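Local atomic coordinates of GNA33 (Neisseria gonorrhoeae FA 1090, PDB entry 2G5D), a protein that probably cleaves the beta-1,4 linkage between N-acetylmuramic acid and N-acetylglucosamine in peptidoglycan, leaving a 1,6-anhydro bond in the muramic acid residue. Residues A[122-127]-A[241-246]; A[138-143]-A[235-240]; A[272-277]-A[303-308]. All blocks are in the same frame, centred on the assembly; numbering follows the deposited sequence.

Helix 234-243 serves two of the three contacts and ties them together. Interaction 1 uses its C-terminal end and the turn that follows, interaction 2 its middle; they touch where M240 CG packs on S245 O and where L126 meets L237 and M240. Both are buried against strands, but interaction 1 mixes backbone polar atoms with one weak hydrogen bond, whereas interaction 2 is essentially aliphatic. Interaction 3 lies farther out, its centre about 24 Å from the centre of the chain, and is only partly buried. It joins two short helices through a tyrosine hydroxyl, a carboxylate and a stacked amide. F238 links it to interaction 2 by touching the L306 carbonyl.

Interaction 1 of 3, residues A[122-127]-A[241-246]; sequences YEPVLK and HIQGSG
The ring of Y122 and the side-chain amide of Q243 meet with their planes 70° apart. Q243 NE2 approaches the ring obliquely, 3.3 Å from Y122 CD2, while A395 and A399 of helix 393-401 also touch this ring. The amide oxygen faces the backbone: Y122 N points almost straight at Q243 OE1 in a weak hydrogen bond of 3.5 Å, set against an unfavourable approach of two acceptors, Q243 OE1 and Y122 O, at 3.1 Å. A bend at chi2 (-80°) folds the glutamine so that its amide lies across the Y122 peptide. The same fold lays its aliphatic part beside the pyrrolidine ring of P124, with Q243 CB 3.9 Å from P124 CD.

P124 sits in the break between two pieces of strand 116-129, in the MltA-specific insert domain. Its CD lies 3.2 Å from S245 O, and its own carbonyl oxygen is 3.4 Å from G246 CA. On the N-terminal side of P124, E123 runs extended alongside the 241-246 segment; its OE1 forms a salt bridge with R247. G244, with positive phi, turns the chain out of helix 234-243 into strand 246-249, which runs parallel to strand 116-129, the backbone of L126 hydrogen-bonded to R247 and K249. The E123 backbone instead pairs with G390 and G392, so strand 116-129 changes partners here.

S245 O is buried without a polar partner in the model, and the weak Y122-Q243 bond is opposed by two close oxygens. Close fit and flanking strand pairing therefore do most of the holding, while R247 probably offsets the charge of the E123 carboxylate.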
loop_
_atom_site.group_PDB
_atom_site.type_symbol
_atom_site.label_atom_id
_atom_site.label_comp_id
_atom_site.label_asym_id
_atom_site.label_seq_id
_atom_site.Cartn_x
_atom_site.Cartn_y
_atom_site.Cartn_z
ATOM N N TYR A 122 -1.359 0.482 -7.729
ATOM C CA TYR A 122 -1.433 -0.810 -8.403
ATOM C C TYR A 122 -0.206 -1.688 -8.164
ATOM O O TYR A 122 0.800 -1.239 -7.613
ATOM C CB TYR A 122 -1.663 -0.609 -9.916
ATOM C CG TYR A 122 -0.419 -0.346 -10.732
ATOM C CD1 TYR A 122 0.047 -1.286 -11.651
ATOM C CD2 TYR A 122 0.290 0.848 -10.591
ATOM C CE1 TYR A 122 1.189 -1.044 -12.391
ATOM C CE2 TYR A 122 1.417 1.095 -11.324
ATOM C CZ TYR A 122 1.864 0.154 -12.227
ATOM O OH TYR A 122 2.983 0.424 -12.951
ATOM N N GLU A 123 -0.319 -2.945 -8.581
ATOM C CA GLU A 123 0.769 -3.899 -8.523
ATOM C C GLU A 123 1.413 -4.061 -9.905
ATOM O O GLU A 123 0.803 -4.612 -10.821
ATOM C CB GLU A 123 0.282 -5.248 -7.982
ATOM C CG GLU A 123 1.428 -6.269 -7.834
ATOM C CD GLU A 123 0.963 -7.652 -7.424
ATOM O OE1 GLU A 123 -0.256 -7.915 -7.429
ATOM O OE2 GLU A 123 1.827 -8.492 -7.111
ATOM N N PRO A 124 2.656 -3.579 -10.073
ATOM C CA PRO A 124 3.259 -3.699 -11.415
ATOM C C PRO A 124 3.638 -5.128 -11.823
ATOM O O PRO A 124 3.988 -5.956 -10.976
ATOM C CB PRO A 124 4.507 -2.819 -11.327
ATOM C CG PRO A 124 4.841 -2.764 -9.881
ATOM C CD PRO A 124 3.554 -2.917 -9.112
ATOM N N VAL A 125 3.523 -5.395 -13.125
ATOM C CA VAL A 125 4.107 -6.574 -13.783
ATOM C C VAL A 125 5.364 -6.124 -14.543
ATOM O O VAL A 125 5.336 -5.147 -15.270
ATOM C CB VAL A 125 3.088 -7.272 -14.750
ATOM C CG1 VAL A 125 3.745 -8.425 -15.551
ATOM C CG2 VAL A 125 1.935 -7.805 -13.976
ATOM N N LEU A 126 6.480 -6.808 -14.346
ATOM C CA LEU A 126 7.657 -6.473 -15.150
ATOM C C LEU A 126 8.337 -7.700 -15.714
ATOM O O LEU A 126 8.427 -8.719 -15.051
ATOM C CB LEU A 126 8.649 -5.547 -14.410
ATOM C CG LEU A 126 9.045 -5.650 -12.932
ATOM C CD1 LEU A 126 10.399 -5.008 -12.715
ATOM C CD2 LEU A 126 7.958 -5.000 -12.008
ATOM N N LYS A 127 8.781 -7.591 -16.962
ATOM C CA LYS A 127 9.524 -8.672 -17.618
ATOM C C LYS A 127 10.796 -9.007 -16.825
ATOM O O LYS A 127 11.498 -8.116 -16.335
ATOM C CB LYS A 127 9.875 -8.287 -19.055
ATOM C CG LYS A 127 8.687 -8.087 -19.975
ATOM C CD LYS A 127 9.176 -7.551 -21.323
ATOM C CE LYS A 127 8.085 -7.567 -22.367
ATOM N NZ LYS A 127 8.656 -7.324 -23.729
ATOM N N HIS A 241 9.841 -0.842 -6.598
ATOM C CA HIS A 241 10.214 -0.381 -5.258
ATOM C C HIS A 241 9.217 0.671 -4.758
ATOM O O HIS A 241 8.776 0.610 -3.615
ATOM C CB HIS A 241 11.626 0.206 -5.243
ATOM C CG HIS A 241 12.721 -0.809 -5.122
ATOM N ND1 HIS A 241 12.940 -1.791 -6.067
ATOM C CD2 HIS A 241 13.704 -0.951 -4.201
ATOM C CE1 HIS A 241 13.989 -2.512 -5.715
ATOM N NE2 HIS A 241 14.470 -2.023 -4.586
ATOM N N ILE A 242 8.845 1.605 -5.637
ATOM C CA ILE A 242 7.885 2.666 -5.305
ATOM C C ILE A 242 6.494 2.137 -4.930
ATOM O O ILE A 242 5.841 2.705 -4.049
ATOM C CB ILE A 242 7.800 3.769 -6.421
ATOM C CG1 ILE A 242 9.173 4.403 -6.649
ATOM C CG2 ILE A 242 6.795 4.874 -6.039
ATOM C CD1 ILE A 242 9.262 5.247 -7.892
ATOM N N GLN A 243 6.038 1.061 -5.576
ATOM C CA GLN A 243 4.749 0.445 -5.195
ATOM C C GLN A 243 4.894 -0.538 -4.028
ATOM O O GLN A 243 3.932 -0.798 -3.310
ATOM C CB GLN A 243 4.045 -0.231 -6.382
ATOM C CG GLN A 243 3.675 0.707 -7.551
ATOM C CD GLN A 243 2.398 1.539 -7.345
ATOM O OE1 GLN A 243 1.677 1.412 -6.345
ATOM N NE2 GLN A 243 2.113 2.391 -8.315
ATOM N N GLY A 244 6.085 -1.093 -3.853
ATOM C CA GLY A 244 6.376 -1.938 -2.695
ATOM C C GLY A 244 6.189 -3.421 -2.940
ATOM O O GLY A 244 6.584 -4.262 -2.109
ATOM N N SER A 245 5.584 -3.746 -4.077
ATOM C CA SER A 245 5.425 -5.135 -4.489
ATOM C C SER A 245 5.311 -5.229 -6.000
ATOM O O SER A 245 5.101 -4.231 -6.699
ATOM C CB SER A 245 4.191 -5.761 -3.829
ATOM O OG SER A 245 3.035 -5.031 -4.198
ATOM N N GLY A 246 5.461 -6.435 -6.515
ATOM C CA GLY A 246 5.318 -6.620 -7.930
ATOM C C GLY A 246 5.352 -8.073 -8.310
ATOM O O GLY A 246 5.320 -8.961 -7.459
#

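Interaction 2 of 3, residues A[138-143]-A[235-240]; sequences FPIYGI and VELFFM
I140 and L237 face each other where a helix packs on a strand in the MltA-specific insert domain, whose family is grouped with ribosomal protein L25. Helix 234-243 runs nearly parallel to strand 138-141, the short segments making an angle of 14° at 10.1 Å between axes, a spacing usual for a helix lying on a strand with one layer of side chains between. The strand is itself paired antiparallel with strand 227-231, the last strand before this helix.

The two central side chains cross obliquely. The leucine fork takes hold of the isoleucine's longer branch: L237 CD2 rests 3.6 Å from I140 CG1, and L237 CD1 reaches 3.9 Å from I140 CD1, so both methyls bear on the same arm. A chi1 of -140°, off any staggered position, sets this fork against the strand.

M240, one helical turn on, comes in at about a right angle to I140. Its chain is extended as far as SD and then bends at chi3 (86°), which turns the terminal methyl back to the isoleucine, M240 CE lying 4.0 Å from I140 CG1. I258 of strand 255-263 touches both residues, so the cluster joins the helix to a further strand as well. F138 adds its CB, 4.3 Å from L237 CD1, while its ring leads away from the helix. P139 CB lies over one face of the Y141 ring, toward its rim, and both residues touch I227 of the paired strand.

No hydrogen bond crosses the interface; the nearest approach to a polar atom is that of L237 CD1 to P139 O, at 3.8 Å.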
loop_
_atom_site.group_PDB
_atom_site.type_symbol
_atom_site.label_atom_id
_atom_site.label_comp_id
_atom_site.label_asym_id
_atom_site.label_seq_id
_atom_site.Cartn_x
_atom_site.Cartn_y
_atom_site.Cartn_z
ATOM N N PHE A 138 19.111 -7.589 -13.854
ATOM C CA PHE A 138 19.007 -6.748 -12.646
ATOM C C PHE A 138 18.418 -7.496 -11.466
ATOM O O PHE A 138 17.209 -7.732 -11.423
ATOM C CB PHE A 138 18.218 -5.460 -12.932
ATOM C CG PHE A 138 18.844 -4.602 -14.003
ATOM C CD1 PHE A 138 18.547 -4.815 -15.351
ATOM C CD2 PHE A 138 19.761 -3.608 -13.668
ATOM C CE1 PHE A 138 19.148 -4.036 -16.353
ATOM C CE2 PHE A 138 20.364 -2.824 -14.658
ATOM C CZ PHE A 138 20.052 -3.035 -16.006
ATOM N N PRO A 139 19.267 -7.849 -10.488
ATOM C CA PRO A 139 18.840 -8.660 -9.342
ATOM C C PRO A 139 17.796 -7.980 -8.433
ATOM O O PRO A 139 17.905 -6.782 -8.148
ATOM C CB PRO A 139 20.151 -8.883 -8.573
ATOM C CG PRO A 139 21.010 -7.740 -8.959
ATOM C CD PRO A 139 20.688 -7.471 -10.387
ATOM N N ILE A 140 16.790 -8.746 -8.009
ATOM C CA ILE A 140 15.854 -8.331 -6.954
ATOM C C ILE A 140 16.349 -9.013 -5.700
ATOM O O ILE A 140 16.426 -10.241 -5.649
ATOM C CB ILE A 140 14.368 -8.769 -7.221
ATOM C CG1 ILE A 140 13.713 -7.970 -8.355
ATOM C CG2 ILE A 140 13.479 -8.594 -5.939
ATOM C CD1 ILE A 140 14.374 -8.039 -9.690
ATOM N N TYR A 141 16.695 -8.218 -4.695
ATOM C CA TYR A 141 17.234 -8.745 -3.452
ATOM C C TYR A 141 16.179 -8.900 -2.363
ATOM O O TYR A 141 15.295 -8.053 -2.208
ATOM C CB TYR A 141 18.335 -7.833 -2.906
ATOM C CG TYR A 141 19.531 -7.645 -3.794
ATOM C CD1 TYR A 141 19.663 -6.493 -4.557
ATOM C CD2 TYR A 141 20.569 -8.589 -3.824
ATOM C CE1 TYR A 141 20.769 -6.291 -5.364
ATOM C CE2 TYR A 141 21.695 -8.394 -4.621
ATOM C CZ TYR A 141 21.790 -7.245 -5.387
ATOM O OH TYR A 141 22.876 -7.035 -6.191
ATOM N N GLY A 142 16.296 -9.986 -1.606
ATOM C CA GLY A 142 15.593 -10.130 -0.346
ATOM C C GLY A 142 16.408 -9.508 0.766
ATOM O O GLY A 142 17.415 -8.846 0.503
ATOM N N ILE A 143 15.974 -9.706 2.007
ATOM C CA ILE A 143 16.705 -9.197 3.172
ATOM C C ILE A 143 18.155 -9.728 3.218
ATOM O O ILE A 143 18.377 -10.942 3.289
ATOM C CB ILE A 143 15.949 -9.476 4.500
ATOM C CG1 ILE A 143 14.626 -8.702 4.529
ATOM C CG2 ILE A 143 16.817 -9.107 5.711
ATOM C CD1 ILE A 143 13.580 -9.283 5.468
ATOM N N VAL A 235 14.611 0.746 -14.558
ATOM C CA VAL A 235 13.624 1.785 -14.233
ATOM C C VAL A 235 12.297 1.137 -13.829
ATOM O O VAL A 235 11.685 1.541 -12.827
ATOM C CB VAL A 235 13.427 2.818 -15.388
ATOM C CG1 VAL A 235 12.294 3.810 -15.061
ATOM C CG2 VAL A 235 14.715 3.564 -15.653
ATOM N N GLU A 236 11.872 0.120 -14.580
ATOM C CA GLU A 236 10.720 -0.684 -14.164
ATOM C C GLU A 236 10.945 -1.312 -12.795
ATOM O O GLU A 236 10.003 -1.389 -11.996
ATOM C CB GLU A 236 10.326 -1.754 -15.191
ATOM C CG GLU A 236 9.748 -1.213 -16.483
ATOM C CD GLU A 236 9.185 -2.305 -17.378
ATOM O OE1 GLU A 236 9.665 -2.447 -18.500
ATOM O OE2 GLU A 236 8.255 -3.030 -16.970
ATOM N N LEU A 237 12.175 -1.744 -12.504
ATOM C CA LEU A 237 12.468 -2.284 -11.165
ATOM C C LEU A 237 12.399 -1.193 -10.123
ATOM O O LEU A 237 11.955 -1.426 -8.992
ATOM C CB LEU A 237 13.853 -2.910 -11.085
ATOM C CG LEU A 237 14.077 -4.203 -10.295
ATOM C CD1 LEU A 237 15.523 -4.262 -9.738
ATOM C CD2 LEU A 237 13.003 -4.527 -9.208
ATOM N N PHE A 238 12.858 -0.001 -10.507
ATOM C CA PHE A 238 12.901 1.122 -9.603
ATOM C C PHE A 238 11.482 1.409 -9.136
ATOM O O PHE A 238 11.237 1.570 -7.942
ATOM C CB PHE A 238 13.534 2.348 -10.277
ATOM C CG PHE A 238 13.625 3.549 -9.373
ATOM C CD1 PHE A 238 14.782 3.795 -8.645
ATOM C CD2 PHE A 238 12.555 4.415 -9.239
ATOM C CE1 PHE A 238 14.876 4.894 -7.800
ATOM C CE2 PHE A 238 12.632 5.512 -8.388
ATOM C CZ PHE A 238 13.796 5.751 -7.671
ATOM N N PHE A 239 10.549 1.443 -10.086
ATOM C CA PHE A 239 9.132 1.711 -9.792
ATOM C C PHE A 239 8.376 0.602 -9.039
ATOM O O PHE A 239 7.415 0.894 -8.327
ATOM C CB PHE A 239 8.401 2.145 -11.064
ATOM C CG PHE A 239 8.555 3.608 -11.364
ATOM C CD1 PHE A 239 9.672 4.080 -12.058
ATOM C CD2 PHE A 239 7.589 4.526 -10.933
ATOM C CE1 PHE A 239 9.829 5.433 -12.323
ATOM C CE2 PHE A 239 7.744 5.885 -11.187
ATOM C CZ PHE A 239 8.864 6.338 -11.889
ATOM N N MET A 240 8.811 -0.651 -9.172
ATOM C CA MET A 240 8.337 -1.729 -8.292
ATOM C C MET A 240 8.654 -1.408 -6.842
ATOM O O MET A 240 7.830 -1.675 -5.956
ATOM C CB MET A 240 8.960 -3.081 -8.652
ATOM C CG MET A 240 8.298 -4.283 -7.961
ATOM S SD MET A 240 8.986 -5.871 -8.492
ATOM C CE MET A 240 10.386 -6.056 -7.393
#

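Interaction 3 of 3, residues A[272-277]-A[303-308]; sequences GRYMAD and AEVLGQ
Y274 and Q308 come together through two side-chain torsions: the tyrosine CG stands opposite the backbone N (chi1 174°), sending the ring out toward 303-308, and Q308 bends at chi2 (-57°) so that its amide lies nearly parallel to the ring, displaced toward the Y274 CE1 side (Q308 CD 3.7 Å from Y274 CE1). Ring and amide planes are only 9° apart. Q308 CG sits over the middle of the face in a CH-pi contact, 3.5 Å from the ring centroid, and Q308 NE2 donates to E304 O at 3.1 Å, which helps hold the amide in this attitude.

At the ring's edge, Y274 OH gives a short hydrogen bond of 2.6 Å to E304 OE2. The carboxylate stands almost upright to the ring and receives the hydroxyl on its anti side. E304 OE2 also bonds to Y280 OH, and E304 OE1 forms a salt bridge with R301, so both oxygens are engaged.

On the buried side of these polar groups, V305 CG2 meets the edge carbon Y274 CE2 at 3.9 Å, and V305 CG1 packs on M275 CG at 3.8 Å. M275 continues onto I291, Y294 and M295, so the two short helices of the MltA-specific insert domain, 271-276 and 302-306, are joined to helix 288-297.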
loop_
_atom_site.group_PDB
_atom_site.type_symbol
_atom_site.label_atom_id
_atom_site.label_comp_id
_atom_site.label_asym_id
_atom_site.label_seq_id
_atom_site.Cartn_x
_atom_site.Cartn_y
_atom_site.Cartn_z
ATOM N N GLY A 272 11.719 11.698 -10.520
ATOM C CA GLY A 272 10.960 12.536 -11.449
ATOM C C GLY A 272 11.096 14.032 -11.208
ATOM O O GLY A 272 11.168 14.807 -12.159
ATOM N N ARG A 273 11.130 14.429 -9.937
ATOM C CA ARG A 273 11.356 15.823 -9.559
ATOM C C ARG A 273 12.821 16.193 -9.722
ATOM O O ARG A 273 13.137 17.342 -10.027
ATOM C CB ARG A 273 10.892 16.112 -8.125
ATOM C CG ARG A 273 9.380 16.084 -7.933
ATOM C CD ARG A 273 8.953 16.543 -6.531
ATOM N NE ARG A 273 7.789 15.784 -6.076
ATOM C CZ ARG A 273 7.820 14.834 -5.141
ATOM N NH1 ARG A 273 8.953 14.536 -4.508
ATOM N NH2 ARG A 273 6.704 14.187 -4.824
ATOM N N TYR A 274 13.713 15.222 -9.518
ATOM C CA TYR A 274 15.140 15.430 -9.759
ATOM C C TYR A 274 15.432 15.711 -11.239
ATOM O O TYR A 274 16.149 16.659 -11.570
ATOM C CB TYR A 274 15.973 14.243 -9.264
ATOM C CG TYR A 274 17.442 14.352 -9.631
ATOM C CD1 TYR A 274 18.306 15.147 -8.879
ATOM C CD2 TYR A 274 17.962 13.676 -10.743
ATOM C CE1 TYR A 274 19.658 15.268 -9.214
ATOM C CE2 TYR A 274 19.314 13.788 -11.087
ATOM C CZ TYR A 274 20.154 14.587 -10.312
ATOM O OH TYR A 274 21.491 14.713 -10.629
ATOM N N MET A 275 14.874 14.882 -12.119
ATOM C CA MET A 275 15.080 14.995 -13.559
ATOM C C MET A 275 14.542 16.289 -14.170
ATOM O O MET A 275 15.101 16.787 -15.147
ATOM C CB MET A 275 14.446 13.801 -14.265
ATOM C CG MET A 275 15.220 12.504 -14.100
ATOM S SD MET A 275 14.356 11.145 -14.870
ATOM C CE MET A 275 14.854 11.331 -16.573
ATOM N N ALA A 276 13.466 16.821 -13.587
ATOM C CA ALA A 276 12.755 17.987 -14.116
ATOM C C ALA A 276 13.556 19.281 -14.007
ATOM O O ALA A 276 13.554 20.105 -14.934
ATOM C CB ALA A 276 11.415 18.137 -13.432
ATOM N N ASP A 277 14.229 19.462 -12.874
ATOM C CA ASP A 277 15.083 20.626 -12.675
ATOM C C ASP A 277 16.564 20.316 -12.904
ATOM O O ASP A 277 17.433 20.934 -12.285
ATOM C CB ASP A 277 14.852 21.240 -11.289
ATOM C CG ASP A 277 15.122 20.260 -10.160
ATOM O OD1 ASP A 277 14.150 19.862 -9.479
ATOM O OD2 ASP A 277 16.303 19.903 -9.946
ATOM N N ALA A 303 22.758 5.738 -13.568
ATOM C CA ALA A 303 23.288 5.610 -12.202
ATOM C C ALA A 303 22.978 6.853 -11.363
ATOM O O ALA A 303 22.404 6.753 -10.270
ATOM C CB ALA A 303 24.789 5.326 -12.234
ATOM N N GLU A 304 23.330 8.018 -11.900
ATOM C CA GLU A 304 23.094 9.311 -11.263
ATOM C C GLU A 304 21.655 9.515 -10.769
ATOM O O GLU A 304 21.429 9.924 -9.629
ATOM C CB GLU A 304 23.431 10.400 -12.276
ATOM C CG GLU A 304 23.196 11.822 -11.825
ATOM C CD GLU A 304 23.090 12.768 -13.006
ATOM O OE1 GLU A 304 23.781 12.538 -14.020
ATOM O OE2 GLU A 304 22.308 13.731 -12.925
ATOM N N VAL A 305 20.693 9.261 -11.651
ATOM C CA VAL A 305 19.299 9.573 -11.402
ATOM C C VAL A 305 18.713 8.584 -10.398
ATOM O O VAL A 305 18.102 9.007 -9.406
ATOM C CB VAL A 305 18.469 9.611 -12.716
ATOM C CG1 VAL A 305 16.968 9.629 -12.418
ATOM C CG2 VAL A 305 18.841 10.830 -13.538
ATOM N N LEU A 306 18.936 7.287 -10.641
ATOM C CA LEU A 306 18.471 6.222 -9.736
ATOM C C LEU A 306 19.073 6.352 -8.334
ATOM O O LEU A 306 18.364 6.217 -7.336
ATOM C CB LEU A 306 18.745 4.841 -10.334
ATOM C CG LEU A 306 17.612 4.149 -11.113
ATOM C CD1 LEU A 306 16.841 5.063 -12.057
ATOM C CD2 LEU A 306 18.140 2.948 -11.862
ATOM N N GLY A 307 20.369 6.656 -8.264
ATOM C CA GLY A 307 21.034 6.905 -6.991
ATOM C C GLY A 307 20.538 8.083 -6.158
ATOM O O GLY A 307 20.877 8.190 -4.995
ATOM N N GLN A 308 19.744 8.974 -6.742
ATOM C CA GLN A 308 19.195 10.109 -5.987
ATOM C C GLN A 308 18.161 9.698 -4.923
ATOM O O GLN A 308 17.965 10.414 -3.941
ATOM C CB GLN A 308 18.597 11.165 -6.928
ATOM C CG GLN A 308 19.617 11.793 -7.874
ATOM C CD GLN A 308 20.795 12.439 -7.150
ATOM O OE1 GLN A 308 20.611 13.184 -6.188
ATOM N NE2 GLN A 308 22.015 12.163 -7.626
#